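Local coordinates for imelysin-like protein (Psychrobacter arcticus, PDB 3PF0) that is of unknown function but belongs to the imelysin-like family and is a putative metalloendopeptidase, at residues A[277-282]-A[306-311]. Residues are numbered along the deposited sequence; the frame is centred on the assembly and turned at random.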
loop_
_atom_site.group_PDB
_atom_site.type_symbol
_atom_site.label_atom_id
_atom_site.label_comp_id
_atom_site.label_asym_id
_atom_site.label_seq_id
_atom_site.Cartn_x
_atom_site.Cartn_y
_atom_site.Cartn_z
ATOM N N ALA A 277 1.633 -0.142 10.376
ATOM C CA ALA A 277 2.727 0.728 10.829
ATOM C C ALA A 277 2.639 2.139 10.206
ATOM O O ALA A 277 2.974 3.123 10.872
ATOM C CB ALA A 277 4.069 0.091 10.498
ATOM N N THR A 278 2.163 2.235 8.948
ATOM C CA THR A 278 2.009 3.506 8.232
ATOM C C THR A 278 0.831 4.272 8.839
ATOM O O THR A 278 0.954 5.471 9.104
ATOM C CB THR A 278 1.877 3.235 6.732
ATOM O OG1 THR A 278 3.086 2.612 6.311
ATOM C CG2 THR A 278 1.640 4.494 5.913
ATOM N N LEU A 279 -0.284 3.569 9.098
ATOM C CA LEU A 279 -1.475 4.140 9.729
ATOM C C LEU A 279 -1.141 4.606 11.151
ATOM O O LEU A 279 -1.552 5.702 11.534
ATOM C CB LEU A 279 -2.628 3.121 9.740
ATOM C CG LEU A 279 -4.027 3.661 10.068
ATOM C CD1 LEU A 279 -4.583 4.513 8.927
ATOM C CD2 LEU A 279 -4.986 2.525 10.350
ATOM N N ASN A 280 -0.351 3.799 11.904
ATOM C CA ASN A 280 0.099 4.142 13.260
ATOM C C ASN A 280 0.979 5.404 13.251
ATOM O O ASN A 280 0.858 6.241 14.147
ATOM C CB ASN A 280 0.857 2.986 13.904
ATOM C CG ASN A 280 1.186 3.243 15.349
ATOM O OD1 ASN A 280 0.300 3.299 16.204
ATOM N ND2 ASN A 280 2.466 3.442 15.647
ATOM N N LYS A 281 1.854 5.539 12.235
ATOM C CA LYS A 281 2.744 6.698 12.068
ATOM C C LYS A 281 1.915 7.973 11.860
ATOM O O LYS A 281 2.270 9.024 12.385
ATOM C CB LYS A 281 3.691 6.474 10.874
ATOM C CG LYS A 281 5.040 7.167 11.011
ATOM C CD LYS A 281 5.530 7.714 9.682
ATOM C CE LYS A 281 6.713 8.635 9.861
ATOM N NZ LYS A 281 6.948 9.470 8.652
ATOM N N ALA A 282 0.794 7.864 11.115
ATOM C CA ALA A 282 -0.121 8.968 10.836
ATOM C C ALA A 282 -0.972 9.324 12.067
ATOM O O ALA A 282 -1.144 10.511 12.350
ATOM C CB ALA A 282 -1.020 8.612 9.661
ATOM N N THR A 306 -3.756 2.950 21.208
ATOM C CA THR A 306 -3.888 1.686 21.934
ATOM C C THR A 306 -4.455 0.608 21.006
ATOM O O THR A 306 -3.904 -0.490 20.982
ATOM C CB THR A 306 -4.721 1.884 23.208
ATOM O OG1 THR A 306 -4.008 2.776 24.068
ATOM C CG2 THR A 306 -4.993 0.576 23.956
ATOM N N ALA A 307 -5.516 0.926 20.225
ATOM C CA ALA A 307 -6.149 -0.004 19.280
ATOM C C ALA A 307 -5.169 -0.474 18.186
ATOM O O ALA A 307 -5.140 -1.670 17.874
ATOM C CB ALA A 307 -7.375 0.637 18.645
ATOM N N LEU A 308 -4.365 0.453 17.626
ATOM C CA LEU A 308 -3.371 0.132 16.609
ATOM C C LEU A 308 -2.258 -0.762 17.187
ATOM O O LEU A 308 -1.829 -1.708 16.525
ATOM C CB LEU A 308 -2.784 1.411 15.997
ATOM C CG LEU A 308 -3.608 2.046 14.874
ATOM C CD1 LEU A 308 -3.416 3.521 14.853
ATOM C CD2 LEU A 308 -3.231 1.475 13.526
ATOM N N ALA A 309 -1.835 -0.489 18.430
ATOM C CA ALA A 309 -0.820 -1.268 19.141
ATOM C C ALA A 309 -1.313 -2.694 19.441
ATOM O O ALA A 309 -0.514 -3.624 19.332
ATOM C CB ALA A 309 -0.425 -0.567 20.435
ATOM N N ASP A 310 -2.613 -2.868 19.791
ATOM C CA ASP A 310 -3.207 -4.183 20.073
ATOM C C ASP A 310 -3.292 -5.035 18.795
ATOM O O ASP A 310 -3.062 -6.250 18.845
ATOM C CB ASP A 310 -4.613 -4.049 20.704
ATOM C CG ASP A 310 -4.707 -3.346 22.053
ATOM O OD1 ASP A 310 -3.692 -3.322 22.791
ATOM O OD2 ASP A 310 -5.799 -2.825 22.376
ATOM N N THR A 311 -3.636 -4.393 17.657
ATOM C CA THR A 311 -3.758 -5.039 16.347
ATOM C C THR A 311 -2.372 -5.511 15.896
ATOM O O THR A 311 -2.243 -6.641 15.425
ATOM C CB THR A 311 -4.434 -4.093 15.322
ATOM O OG1 THR A 311 -5.591 -3.503 15.918
ATOM C CG2 THR A 311 -4.859 -4.816 14.046
#
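Leu-308 reaches across to helix 268-283 between two consecutive side chains, Leu-279 and Asn-280. The two leucines cross at about a right angle, and the one methyl CD2 of Leu-308 lies 3.8 Å from CD2 of Leu-279, with CB and CG of Leu-279 a little farther off. The same methyl also faces the backbone N of Asn-280, while CD1 lies 3.9 Å from CA of Asn-280. The Asn-280 side chain runs obliquely past the same leucine: with CG anti to the backbone N (chi1 -173°), its amide swings over to helix 298-316, and OD1 rests 3.6 Å from CB of Leu-308, a van der Waals contact with an aliphatic carbon. Substituting alanine for Leu-308 removes CG and both methyls, which would probably open a gap against CD2 of Leu-279 and over CA of Asn-280, although CB, on which OD1 rests, would stay. One turn further on, Thr-311 folds its hydroxyl back on its own helix, OG1 giving a 2.7 Å hydrogen bond to O of Ala-307. Leu-276 and Met-283 extend the bed for Leu-308 along helix 268-283, while Leu-279 also packs on Leu-234 and Val-238 of helix 225-250 and, together with Thr-311, on Ile-340 of helix 327-351.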